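Local structure of DNA sulfur modification protein DndE (Escherichia coli, 4LRV) at residues A[44-49]-A[90-95]; A[14-19]-A[100-105]; A[31-36]-A[68-73]; A[61-66]-A[73-78]. The protein takes part in DNA phosphorothioation, the sulfur modification of the DNA backbone, and probably acts by binding DNA. One frame throughout, in Å; residues are numbered along the deposited sequence.

In the fold
Contact 1 is buried, contact 2 and contact 3 are partly buried, and contact 4 lies at the surface. Helix 87-103 serves both contact 1 and contact 2. Helix 71-81 serves contact 4, and the turn leading into it carries contact 3. The chemistry follows the place. Contacts 1 and 2 are mainly apolar packing, of a tyrosine ring on alanine and lysine methylenes, and of isoleucine on leucine and a glutamine chain. Contact 3 lays a charged guanidinium over backbone, and contact 4 is a long salt bridge. Contacts 3 and 4 are closest together, with centres about 6 Å apart, and Arg33 hydrogen-bonds to Thr65 and Trp66 between them.

Contact 1 of 4, residues A[44-49]-A[90-95]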
loop_
_atom_site.group_PDB
_atom_site.type_symbol
_atom_site.label_atom_id
_atom_site.label_comp_id
_atom_site.label_asym_id
_atom_site.label_seq_id
_atom_site.Cartn_x
_atom_site.Cartn_y
_atom_site.Cartn_z
ATOM N N PHE A 44 9.083 5.989 29.411
ATOM C CA PHE A 44 8.208 4.984 29.964
ATOM C C PHE A 44 8.878 3.606 29.950
ATOM O O PHE A 44 9.572 3.259 29.005
ATOM C CB PHE A 44 6.872 4.945 29.222
ATOM C CG PHE A 44 5.947 3.886 29.728
ATOM C CD1 PHE A 44 5.071 4.157 30.768
ATOM C CD2 PHE A 44 5.979 2.602 29.188
ATOM C CE1 PHE A 44 4.221 3.173 31.250
ATOM C CE2 PHE A 44 5.144 1.613 29.666
ATOM C CZ PHE A 44 4.260 1.899 30.703
ATOM N N ARG A 45 8.679 2.853 31.030
ATOM C CA ARG A 45 9.142 1.481 31.138
ATOM C C ARG A 45 8.151 0.689 31.970
ATOM O O ARG A 45 7.715 1.130 33.042
ATOM C CB ARG A 45 10.522 1.394 31.790
ATOM C CG ARG A 45 11.704 1.842 30.935
ATOM C CD ARG A 45 11.914 0.945 29.729
ATOM N NE ARG A 45 13.072 1.366 28.945
ATOM C CZ ARG A 45 13.069 2.341 28.035
ATOM N NH1 ARG A 45 11.962 3.029 27.781
ATOM N NH2 ARG A 45 14.184 2.640 27.382
ATOM N N TYR A 46 7.791 -0.483 31.471
ATOM C CA TYR A 46 6.987 -1.405 32.239
ATOM C C TYR A 46 7.770 -1.923 33.449
ATOM O O TYR A 46 8.985 -2.091 33.394
ATOM C CB TYR A 46 6.528 -2.573 31.363
ATOM C CG TYR A 46 5.777 -3.637 32.127
ATOM C CD1 TYR A 46 6.449 -4.722 32.685
ATOM C CD2 TYR A 46 4.400 -3.547 32.311
ATOM C CE1 TYR A 46 5.768 -5.698 33.391
ATOM C CE2 TYR A 46 3.707 -4.522 33.024
ATOM C CZ TYR A 46 4.396 -5.597 33.555
ATOM O OH TYR A 46 3.727 -6.572 34.263
ATOM N N SER A 47 7.053 -2.186 34.533
ATOM C CA SER A 47 7.628 -2.861 35.679
ATOM C C SER A 47 6.523 -3.694 36.339
ATOM O O SER A 47 5.434 -3.187 36.584
ATOM C CB SER A 47 8.234 -1.847 36.650
ATOM O OG SER A 47 9.110 -2.486 37.553
ATOM N N PRO A 48 6.808 -4.973 36.642
ATOM C CA PRO A 48 5.732 -5.895 37.011
ATOM C C PRO A 48 5.113 -5.600 38.370
ATOM O O PRO A 48 3.943 -5.913 38.596
ATOM C CB PRO A 48 6.423 -7.266 37.014
ATOM C CG PRO A 48 7.849 -6.962 37.342
ATOM C CD PRO A 48 8.144 -5.586 36.787
ATOM N N GLU A 49 5.876 -4.981 39.261
ATOM C CA GLU A 49 5.377 -4.725 40.616
ATOM C C GLU A 49 4.458 -3.493 40.699
ATOM O O GLU A 49 4.056 -3.090 41.779
ATOM C CB GLU A 49 6.545 -4.644 41.620
ATOM C CG GLU A 49 7.210 -3.259 41.767
ATOM C CD GLU A 49 7.667 -2.659 40.447
ATOM O OE1 GLU A 49 8.325 -3.374 39.673
ATOM O OE2 GLU A 49 7.366 -1.473 40.184
ATOM N N LEU A 90 5.859 -10.418 29.597
ATOM C CA LEU A 90 6.227 -9.804 28.325
ATOM C C LEU A 90 5.012 -9.281 27.547
ATOM O O LEU A 90 5.076 -8.230 26.902
ATOM C CB LEU A 90 7.018 -10.791 27.456
ATOM C CG LEU A 90 8.523 -10.912 27.703
ATOM C CD1 LEU A 90 9.098 -11.894 26.723
ATOM C CD2 LEU A 90 9.253 -9.570 27.585
ATOM N N ILE A 91 3.912 -10.020 27.610
ATOM C CA ILE A 91 2.662 -9.560 27.019
ATOM C C ILE A 91 2.193 -8.269 27.684
ATOM O O ILE A 91 1.861 -7.297 26.995
ATOM C CB ILE A 91 1.538 -10.621 27.098
ATOM C CG1 ILE A 91 2.073 -11.998 26.692
ATOM C CG2 ILE A 91 0.358 -10.203 26.199
ATOM C CD1 ILE A 91 1.198 -13.153 27.151
ATOM N N LYS A 92 2.173 -8.260 29.015
ATOM C CA LYS A 92 1.818 -7.054 29.770
ATOM C C LYS A 92 2.738 -5.887 29.386
ATOM O O LYS A 92 2.269 -4.773 29.185
ATOM C CB LYS A 92 1.892 -7.314 31.274
ATOM C CG LYS A 92 0.787 -8.212 31.822
ATOM C CD LYS A 92 1.091 -8.675 33.239
ATOM C CE LYS A 92 -0.176 -9.195 33.928
ATOM N NZ LYS A 92 0.117 -9.898 35.216
ATOM N N ALA A 93 4.038 -6.159 29.258
ATOM C CA ALA A 93 5.008 -5.132 28.887
ATOM C C ALA A 93 4.751 -4.570 27.489
ATOM O O ALA A 93 4.730 -3.351 27.320
ATOM C CB ALA A 93 6.416 -5.663 29.000
ATOM N N TRP A 94 4.545 -5.452 26.503
ATOM C CA TRP A 94 4.184 -5.031 25.133
ATOM C C TRP A 94 2.898 -4.198 25.143
ATOM O O TRP A 94 2.844 -3.138 24.535
ATOM C CB TRP A 94 4.053 -6.230 24.156
ATOM C CG TRP A 94 3.365 -5.855 22.837
ATOM C CD1 TRP A 94 3.901 -5.135 21.819
ATOM C CD2 TRP A 94 2.009 -6.155 22.441
ATOM N NE1 TRP A 94 2.977 -4.969 20.812
ATOM C CE2 TRP A 94 1.810 -5.584 21.168
ATOM C CE3 TRP A 94 0.952 -6.854 23.040
ATOM C CZ2 TRP A 94 0.596 -5.685 20.478
ATOM C CZ3 TRP A 94 -0.252 -6.948 22.363
ATOM C CH2 TRP A 94 -0.421 -6.369 21.087
ATOM N N ALA A 95 1.877 -4.679 25.845
ATOM C CA ALA A 95 0.604 -3.961 25.968
ATOM C C ALA A 95 0.738 -2.606 26.667
ATOM O O ALA A 95 0.194 -1.609 26.203
ATOM C CB ALA A 95 -0.434 -4.825 26.677
#
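Tyr46 lays one face of its ring on helix 87-103 at Ala93. The contact is mainly apolar, and no hydrogen bond joins the two segments. Ala93 CA stands 3.6 Å above the ring plane, displaced toward the rim. Tyr46 CG lies 3.7 Å from Ala93 CA. Ala93 CB touches the same end of the ring, 3.8 Å from Tyr46 CG. The far end of the ring meets Lys92. Tyr46 CE2 is 3.8 Å from Lys92 CB, and Tyr46 OH is 3.5 Å from Lys92 CD. The lysine chain runs on past the hydroxyl, so its methylenes do the touching.

The torsions of Tyr46 set this up. CG is turned away from the backbone N (chi1 175°), and the ring plane is turned perpendicular to the CA, CB, CG plane (chi2 -91°). The backbones come close, with Tyr46 CA 5.4 Å from Ala93 CA. The small alanine permits this approach.

Further out, Tyr46 OH is hydrogen-bonded to Asp51 OD2, and the backbone N of Tyr46 to Tyr82 OH. Both ends of the residue are thus fixed. Phe44, two residues earlier, meets His97 edge-to-face and extends the attachment along helix 87-103.

The loop after helix 28-40 is therefore pinned by a buried aromatic ring. The ring gives its face to the helix and its hydroxyl to a carboxylate. The buried hydroxyl thus has its polar partner, and the carboxylate of Asp51 would be expected to polarise the phenol.

Contact 2 of 4, residues A[14-19]-A[100-105]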
loop_
_atom_site.group_PDB
_atom_site.type_symbol
_atom_site.label_atom_id
_atom_site.label_comp_id
_atom_site.label_asym_id
_atom_site.label_seq_id
_atom_site.Cartn_x
_atom_site.Cartn_y
_atom_site.Cartn_z
ATOM N N GLU A 14 -7.696 -0.581 23.094
ATOM C CA GLU A 14 -8.394 -0.878 21.844
ATOM C C GLU A 14 -9.246 0.309 21.424
ATOM O O GLU A 14 -9.226 0.721 20.263
ATOM C CB GLU A 14 -9.268 -2.129 21.961
ATOM C CG GLU A 14 -8.624 -3.392 21.393
ATOM C CD GLU A 14 -9.609 -4.564 21.242
ATOM O OE1 GLU A 14 -10.769 -4.448 21.713
ATOM O OE2 GLU A 14 -9.218 -5.597 20.633
ATOM N N ASP A 15 -9.975 0.858 22.393
ATOM C CA ASP A 15 -10.850 1.992 22.166
ATOM C C ASP A 15 -10.111 3.224 21.639
ATOM O O ASP A 15 -10.612 3.920 20.759
ATOM C CB ASP A 15 -11.618 2.317 23.449
ATOM C CG ASP A 15 -12.675 3.360 23.232
ATOM O OD1 ASP A 15 -13.193 3.479 22.091
ATOM O OD2 ASP A 15 -12.987 4.069 24.211
ATOM N N GLN A 16 -8.916 3.486 22.164
ATOM C CA GLN A 16 -8.091 4.587 21.654
ATOM C C GLN A 16 -7.522 4.288 20.270
ATOM O O GLN A 16 -7.390 5.185 19.448
ATOM C CB GLN A 16 -6.957 4.915 22.608
ATOM C CG GLN A 16 -7.386 5.411 23.977
ATOM C CD GLN A 16 -6.194 5.589 24.880
ATOM O OE1 GLN A 16 -5.852 4.696 25.667
ATOM N NE2 GLN A 16 -5.521 6.727 24.746
ATOM N N LEU A 17 -7.194 3.032 20.004
ATOM C CA LEU A 17 -6.771 2.648 18.657
ATOM C C LEU A 17 -7.878 2.910 17.637
ATOM O O LEU A 17 -7.608 3.418 16.547
ATOM C CB LEU A 17 -6.313 1.186 18.608
ATOM C CG LEU A 17 -5.080 0.864 19.460
ATOM C CD1 LEU A 17 -4.899 -0.638 19.587
ATOM C CD2 LEU A 17 -3.833 1.497 18.881
ATOM N N LYS A 18 -9.117 2.594 18.015
ATOM C CA LYS A 18 -10.289 2.785 17.167
ATOM C C LYS A 18 -10.501 4.254 16.785
ATOM O O LYS A 18 -10.899 4.553 15.659
ATOM C CB LYS A 18 -11.544 2.246 17.869
ATOM C CG LYS A 18 -12.856 2.605 17.157
ATOM C CD LYS A 18 -14.072 2.520 18.060
ATOM C CE LYS A 18 -15.253 3.253 17.429
ATOM N NZ LYS A 18 -16.473 3.230 18.297
ATOM N N LYS A 19 -10.243 5.158 17.731
ATOM C CA LYS A 19 -10.501 6.585 17.542
ATOM C C LYS A 19 -9.453 7.199 16.652
ATOM O O LYS A 19 -9.766 8.044 15.831
ATOM C CB LYS A 19 -10.539 7.324 18.875
ATOM C CG LYS A 19 -11.738 6.970 19.714
ATOM C CD LYS A 19 -11.636 7.582 21.095
ATOM C CE LYS A 19 -12.584 6.893 22.046
ATOM N NZ LYS A 19 -13.332 7.878 22.859
ATOM N N ASP A 100 0.827 3.280 26.466
ATOM C CA ASP A 100 1.587 4.501 26.724
ATOM C C ASP A 100 1.787 5.294 25.428
ATOM O O ASP A 100 1.426 6.458 25.350
ATOM C CB ASP A 100 2.921 4.166 27.383
ATOM C CG ASP A 100 3.785 5.385 27.582
ATOM O OD1 ASP A 100 3.483 6.173 28.507
ATOM O OD2 ASP A 100 4.760 5.558 26.810
ATOM N N GLY A 101 2.342 4.635 24.407
ATOM C CA GLY A 101 2.472 5.206 23.063
ATOM C C GLY A 101 1.216 5.875 22.509
ATOM O O GLY A 101 1.290 6.978 21.970
ATOM N N ILE A 102 0.066 5.216 22.647
ATOM C CA ILE A 102 -1.209 5.768 22.160
ATOM C C ILE A 102 -1.852 6.827 23.075
ATOM O O ILE A 102 -2.530 7.722 22.584
ATOM C CB ILE A 102 -2.243 4.653 21.817
ATOM C CG1 ILE A 102 -3.285 5.165 20.821
ATOM C CG2 ILE A 102 -2.912 4.087 23.064
ATOM C CD1 ILE A 102 -2.814 5.135 19.375
ATOM N N ALA A 103 -1.636 6.738 24.388
ATOM C CA ALA A 103 -2.098 7.780 25.313
ATOM C C ALA A 103 -1.462 9.130 24.978
ATOM O O ALA A 103 -2.043 10.191 25.215
ATOM C CB ALA A 103 -1.782 7.399 26.742
ATOM N N ALA A 104 -0.263 9.073 24.409
ATOM C CA ALA A 104 0.507 10.259 24.073
ATOM C C ALA A 104 -0.143 11.103 22.965
ATOM O O ALA A 104 0.518 11.950 22.360
ATOM C CB ALA A 104 1.931 9.854 23.684
ATOM N N LEU A 105 -1.431 10.870 22.704
ATOM C CA LEU A 105 -2.151 11.580 21.646
ATOM C C LEU A 105 -3.444 12.208 22.177
ATOM O O LEU A 105 -4.484 12.184 21.511
ATOM C CB LEU A 105 -2.449 10.644 20.467
ATOM C CG LEU A 105 -1.322 9.799 19.837
ATOM C CD1 LEU A 105 -1.896 8.777 18.858
ATOM C CD2 LEU A 105 -0.249 10.633 19.140
#
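Ile102 of helix 87-103 packs against Gln16 and Leu17 of helix 11-23. Strand 6-7 and helices 11-23 and 28-40 follow in the order of a ribbon-helix-helix unit, consistent with the MetJ-like repressor clan of this family. Here helix 87-103 covers the first of those two helices. The backbones stay apart, with Gln16 CA 7.0 Å from Ile102 CA, and side chains bridge the gap.

The CA-CB bond of Ile102 points at helix 11-23, and its two branches divide at CB. CG1 is turned away from the backbone N (chi1 -157°), which leaves CG2 between the N and the carbonyl carbon. The CG2 methyl lies along Gln16, 4.0 Å from Gln16 CD. CG1 faces the root of the same chain, with Gln16 CB 4.1 Å from Ile102 CG1. It also comes within 4.2 Å of Leu17 CD2, measured from Ile102 CG1. The tip, CD1, goes on to Leu17.

Gln16 and Ile102 run past each other in opposite directions. The glutamine chain is extended beyond CG, and its amide end lies beside Ala103, near the end of the helix. No hydrogen bond crosses the contact.

Helix 28-40 closes the inner side, where Leu17 packs on Ala31 and Ile102 on Ala35. On the other side of helix 11-23, Lys18 NZ hydrogen-bonds to Gly22 O of a second subunit. The meeting of helices 11-23 and 87-103 thus lies beside a subunit interface. At its apolar centre two methyls touch, Ile102 CD1 and Leu17 CD2, 3.8 Å apart.

Contact 3 of 4, residues A[31-36]-A[68-73]; sequences AARLAF and GETLQA
Arg33 of helix 28-40 faces the turn at Gly68 and Thr70, and the backbones come nearest where Arg33 CA lies 7.4 Å from Thr70 CA. Gly68 follows helix 63-67 and leaves helical geometry with a positive phi of 61°, and the chain then bends into helix 71-81. A bond from Leu71 N to Gly68 O, 3.0 Å long, spans this bend.

Arg33 reaches across with an extended chain. Its CG lies beside the backbone N (chi1 -64°), and the methylenes then run straight to NE. The guanidinium lies over the backbone of Gly68. Gly68 N stands 3.3 Å above the guanidinium plane, off toward its rim. Arg33 NH2 and Gly68 N are 3.5 Å apart, but both are donors and no bond forms. With no side chain on Gly68, the flat group can come close to the main chain. Nearer its root, Arg33 CD passes Thr70 OG1 at 3.7 Å and Thr70 CG2 at 3.8 Å. The two side chains lie at a slant to each other.

The polar atoms NE and NH2 find their partners in helix 63-67. Arg33 NE is hydrogen-bonded to Trp66 O and NH2 to Thr65 O, which fixes the rotation of the guanidinium. These carbonyls belong to the C-terminal end of that helix, whose dipole probably favours a positive group there. Thr70 OG1 is hydrogen-bonded to Leu67 O.

Helix 28-40 is the second helix in the ribbon-helix-helix order, consistent with the Met repressor clan. Arg33 ties it to the corner between helices 63-67 and 71-81. One turn further along, Phe36 packs on Thr74 and Leu78 of helix 71-81 and meets Trp94 of helix 87-103.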
loop_
_atom_site.group_PDB
_atom_site.type_symbol
_atom_site.label_atom_id
_atom_site.label_comp_id
_atom_site.label_asym_id
_atom_site.label_seq_id
_atom_site.Cartn_x
_atom_site.Cartn_y
_atom_site.Cartn_z
ATOM N N ALA A 31 -1.319 0.978 14.126
ATOM C CA ALA A 31 -1.205 1.998 15.154
ATOM C C ALA A 31 -0.559 1.419 16.407
ATOM O O ALA A 31 0.155 2.118 17.126
ATOM C CB ALA A 31 -2.559 2.559 15.480
ATOM N N ALA A 32 -0.814 0.139 16.663
ATOM C CA ALA A 32 -0.197 -0.544 17.775
ATOM C C ALA A 32 1.330 -0.608 17.589
ATOM O O ALA A 32 2.088 -0.418 18.544
ATOM C CB ALA A 32 -0.801 -1.923 17.940
ATOM N N ARG A 33 1.781 -0.852 16.358
ATOM C CA ARG A 33 3.210 -0.836 16.064
ATOM C C ARG A 33 3.813 0.523 16.347
ATOM O O ARG A 33 4.808 0.626 17.079
ATOM C CB ARG A 33 3.469 -1.213 14.616
ATOM C CG ARG A 33 3.041 -2.611 14.304
ATOM C CD ARG A 33 3.152 -2.891 12.853
ATOM N NE ARG A 33 2.228 -3.956 12.515
ATOM C CZ ARG A 33 1.964 -4.354 11.278
ATOM N NH1 ARG A 33 2.560 -3.768 10.244
ATOM N NH2 ARG A 33 1.093 -5.339 11.087
ATOM N N LEU A 34 3.190 1.561 15.782
ATOM C CA LEU A 34 3.625 2.943 15.973
ATOM C C LEU A 34 3.590 3.398 17.436
ATOM O O LEU A 34 4.504 4.069 17.901
ATOM C CB LEU A 34 2.776 3.884 15.121
ATOM C CG LEU A 34 2.706 3.568 13.630
ATOM C CD1 LEU A 34 1.668 4.455 12.975
ATOM C CD2 LEU A 34 4.090 3.707 12.947
ATOM N N ALA A 35 2.535 3.038 18.153
ATOM C CA ALA A 35 2.430 3.366 19.567
ATOM C C ALA A 35 3.560 2.693 20.358
ATOM O O ALA A 35 4.279 3.360 21.095
ATOM C CB ALA A 35 1.083 2.957 20.091
ATOM N N PHE A 36 3.738 1.383 20.179
ATOM C CA PHE A 36 4.837 0.661 20.820
ATOM C C PHE A 36 6.177 1.383 20.664
ATOM O O PHE A 36 6.875 1.620 21.652
ATOM C CB PHE A 36 4.949 -0.782 20.297
ATOM C CG PHE A 36 6.007 -1.602 20.994
ATOM C CD1 PHE A 36 5.780 -2.123 22.258
ATOM C CD2 PHE A 36 7.236 -1.845 20.386
ATOM C CE1 PHE A 36 6.754 -2.869 22.910
ATOM C CE2 PHE A 36 8.224 -2.598 21.034
ATOM C CZ PHE A 36 7.976 -3.105 22.300
ATOM N N GLY A 68 3.397 -7.671 12.277
ATOM C CA GLY A 68 3.776 -7.652 10.856
ATOM C C GLY A 68 5.277 -7.755 10.665
ATOM O O GLY A 68 5.936 -8.494 11.392
ATOM N N GLU A 69 5.811 -6.998 9.701
ATOM C CA GLU A 69 7.257 -6.950 9.433
ATOM C C GLU A 69 8.061 -6.427 10.632
ATOM O O GLU A 69 9.293 -6.563 10.671
ATOM C CB GLU A 69 7.574 -6.051 8.228
ATOM C CG GLU A 69 6.559 -6.071 7.095
ATOM C CD GLU A 69 6.862 -7.121 6.044
ATOM O OE1 GLU A 69 6.811 -6.780 4.834
ATOM O OE2 GLU A 69 7.158 -8.279 6.431
ATOM N N THR A 70 7.377 -5.804 11.589
ATOM C CA THR A 70 8.074 -5.246 12.736
ATOM C C THR A 70 8.274 -6.304 13.825
ATOM O O THR A 70 8.804 -5.998 14.889
ATOM C CB THR A 70 7.382 -3.983 13.321
ATOM O OG1 THR A 70 6.318 -4.369 14.203
ATOM C CG2 THR A 70 6.869 -3.063 12.225
ATOM N N LEU A 71 7.872 -7.544 13.534
ATOM C CA LEU A 71 7.926 -8.654 14.500
ATOM C C LEU A 71 9.268 -8.858 15.178
ATOM O O LEU A 71 9.368 -8.737 16.402
ATOM C CB LEU A 71 7.464 -9.975 13.874
ATOM C CG LEU A 71 7.408 -11.136 14.878
ATOM C CD1 LEU A 71 6.061 -11.821 14.862
ATOM C CD2 LEU A 71 8.506 -12.132 14.633
ATOM N N GLN A 72 10.277 -9.200 14.378
ATOM C CA GLN A 72 11.625 -9.478 14.857
ATOM C C GLN A 72 12.129 -8.302 15.669
ATOM O O GLN A 72 12.600 -8.469 16.793
ATOM C CB GLN A 72 12.590 -9.738 13.685
ATOM C CG GLN A 72 12.373 -11.050 12.924
ATOM C CD GLN A 72 11.332 -10.964 11.797
ATOM O OE1 GLN A 72 10.369 -10.176 11.857
ATOM N NE2 GLN A 72 11.524 -11.796 10.760
ATOM N N ALA A 73 12.027 -7.115 15.084
ATOM C CA ALA A 73 12.434 -5.894 15.752
ATOM C C ALA A 73 11.752 -5.765 17.111
ATOM O O ALA A 73 12.421 -5.587 18.126
ATOM C CB ALA A 73 12.115 -4.685 14.885
#

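Contact 4 of 4, residues A[61-66]-A[73-78]; sequences LDKITW and ATELVL
Lys63 NZ is held by several groups, one of them across the contact: a long salt bridge of 3.7 Å to Glu75 OE1. The others are backbone carbonyls of the N-terminal segment, Leu3 O and Pro4 O, which accept hydrogen bonds from the amine. The pair spans the corner where the short helix 63-67 leads through residues 68-70 into helix 71-81. Strand 61-62, which pairs antiparallel with strand 6-7, leads into this corner.

The backbones are far apart, with Lys63 CA 10.3 Å from Glu75 CA, so both side chains must reach. Lys63 sends CG away from its backbone N (chi1 -171°) and then bends at chi3 (63°), which carries CE and NZ alongside the carboxylate rather than straight at it. The two chains cross at about a right angle. The amine is nearly as close to the second oxygen, with Lys63 NZ 3.8 Å from Glu75 OE2. The carboxylate is also approached by carbon, as Lys63 CE lies 3.7 Å from Glu75 OE1. At such distances the link is probably mainly electrostatic.

Glu75 OE2 accepts a hydrogen bond from Leu3 N. The N-terminal segment therefore binds both partners, its carbonyls to the lysine and its amide to the glutamate. It is fastened over the surface of the corner by the charged pair.

Below this surface layer the helices face the core. Val77 packs on Val40 of helix 28-40, and Trp66 NE1 hydrogen-bonds to Met7 O of strand 6-7. Leu61 CD1 of the preceding strand stands 3.5 Å above the plane of the Trp66 ring, off toward its rim.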
loop_
_atom_site.group_PDB
_atom_site.type_symbol
_atom_site.label_atom_id
_atom_site.label_comp_id
_atom_site.label_asym_id
_atom_site.label_seq_id
_atom_site.Cartn_x
_atom_site.Cartn_y
_atom_site.Cartn_z
ATOM N N LEU A 61 -5.646 -11.428 18.669
ATOM C CA LEU A 61 -5.098 -11.535 17.316
ATOM C C LEU A 61 -3.743 -12.204 17.310
ATOM O O LEU A 61 -3.009 -12.124 18.283
ATOM C CB LEU A 61 -4.980 -10.159 16.664
ATOM C CG LEU A 61 -6.234 -9.294 16.699
ATOM C CD1 LEU A 61 -5.896 -7.896 16.255
ATOM C CD2 LEU A 61 -7.367 -9.896 15.859
ATOM N N ASP A 62 -3.415 -12.859 16.206
ATOM C CA ASP A 62 -2.080 -13.412 15.998
ATOM C C ASP A 62 -0.993 -12.361 16.132
ATOM O O ASP A 62 -1.157 -11.212 15.708
ATOM C CB ASP A 62 -1.967 -14.037 14.606
ATOM C CG ASP A 62 -2.984 -15.120 14.370
ATOM O OD1 ASP A 62 -3.365 -15.818 15.330
ATOM O OD2 ASP A 62 -3.402 -15.275 13.203
ATOM N N LYS A 63 0.127 -12.768 16.710
ATOM C CA LYS A 63 1.308 -11.920 16.792
ATOM C C LYS A 63 1.677 -11.279 15.456
ATOM O O LYS A 63 2.081 -10.120 15.416
ATOM C CB LYS A 63 2.494 -12.714 17.333
ATOM C CG LYS A 63 3.707 -11.845 17.660
ATOM C CD LYS A 63 4.703 -12.581 18.545
ATOM C CE LYS A 63 5.278 -13.816 17.855
ATOM N NZ LYS A 63 5.659 -14.834 18.857
ATOM N N ILE A 64 1.518 -12.027 14.370
ATOM C CA ILE A 64 1.916 -11.544 13.053
ATOM C C ILE A 64 0.970 -10.453 12.588
ATOM O O ILE A 64 1.385 -9.481 11.955
ATOM C CB ILE A 64 1.966 -12.664 12.011
ATOM C CG1 ILE A 64 2.554 -13.933 12.621
ATOM C CG2 ILE A 64 2.797 -12.211 10.802
ATOM C CD1 ILE A 64 2.917 -15.003 11.596
ATOM N N THR A 65 -0.302 -10.621 12.921
ATOM C CA THR A 65 -1.301 -9.608 12.658
ATOM C C THR A 65 -0.946 -8.308 13.375
ATOM O O THR A 65 -0.966 -7.240 12.765
ATOM C CB THR A 65 -2.703 -10.060 13.103
ATOM O OG1 THR A 65 -2.970 -11.370 12.596
ATOM C CG2 THR A 65 -3.745 -9.108 12.583
ATOM N N TRP A 66 -0.632 -8.405 14.667
ATOM C CA TRP A 66 -0.280 -7.227 15.443
ATOM C C TRP A 66 1.012 -6.597 14.945
ATOM O O TRP A 66 1.064 -5.383 14.714
ATOM C CB TRP A 66 -0.108 -7.552 16.927
ATOM C CG TRP A 66 -1.376 -7.737 17.723
ATOM C CD1 TRP A 66 -1.779 -8.880 18.343
ATOM C CD2 TRP A 66 -2.373 -6.748 18.017
ATOM N NE1 TRP A 66 -2.967 -8.675 18.988
ATOM C CE2 TRP A 66 -3.356 -7.374 18.810
ATOM C CE3 TRP A 66 -2.536 -5.394 17.684
ATOM C CZ2 TRP A 66 -4.486 -6.698 19.281
ATOM C CZ3 TRP A 66 -3.660 -4.723 18.156
ATOM C CH2 TRP A 66 -4.623 -5.381 18.941
ATOM N N ALA A 73 12.027 -7.115 15.084
ATOM C CA ALA A 73 12.434 -5.894 15.752
ATOM C C ALA A 73 11.752 -5.765 17.111
ATOM O O ALA A 73 12.421 -5.587 18.126
ATOM C CB ALA A 73 12.115 -4.685 14.885
ATOM N N THR A 74 10.421 -5.858 17.121
ATOM C CA THR A 74 9.654 -5.790 18.356
ATOM C C THR A 74 10.180 -6.793 19.386
ATOM O O THR A 74 10.545 -6.403 20.498
ATOM C CB THR A 74 8.131 -6.025 18.122
ATOM O OG1 THR A 74 7.637 -5.087 17.161
ATOM C CG2 THR A 74 7.360 -5.865 19.427
ATOM N N GLU A 75 10.231 -8.070 19.010
ATOM C CA GLU A 75 10.698 -9.107 19.930
ATOM C C GLU A 75 12.121 -8.860 20.432
ATOM O O GLU A 75 12.456 -9.268 21.538
ATOM C CB GLU A 75 10.566 -10.520 19.332
ATOM C CG GLU A 75 9.133 -10.906 18.948
ATOM C CD GLU A 75 8.810 -12.378 19.211
ATOM O OE1 GLU A 75 8.905 -13.202 18.269
ATOM O OE2 GLU A 75 8.457 -12.716 20.366
ATOM N N LEU A 76 12.950 -8.181 19.639
ATOM C CA LEU A 76 14.337 -7.916 20.041
ATOM C C LEU A 76 14.390 -6.760 21.031
ATOM O O LEU A 76 15.136 -6.787 22.008
ATOM C CB LEU A 76 15.229 -7.642 18.824
ATOM C CG LEU A 76 16.768 -7.689 18.929
ATOM C CD1 LEU A 76 17.372 -6.324 19.036
ATOM C CD2 LEU A 76 17.294 -8.602 20.027
ATOM N N VAL A 77 13.575 -5.746 20.785
ATOM C CA VAL A 77 13.441 -4.653 21.731
ATOM C C VAL A 77 12.930 -5.162 23.088
ATOM O O VAL A 77 13.507 -4.857 24.132
ATOM C CB VAL A 77 12.525 -3.557 21.184
ATOM C CG1 VAL A 77 12.241 -2.525 22.264
ATOM C CG2 VAL A 77 13.167 -2.906 19.976
ATOM N N LEU A 78 11.865 -5.957 23.061
ATOM C CA LEU A 78 11.301 -6.516 24.290
ATOM C C LEU A 78 12.306 -7.382 25.056
ATOM O O LEU A 78 12.342 -7.378 26.289
ATOM C CB LEU A 78 10.023 -7.311 23.992
ATOM C CG LEU A 78 8.767 -6.462 23.850
ATOM C CD1 LEU A 78 7.628 -7.298 23.281
ATOM C CD2 LEU A 78 8.370 -5.830 25.194
#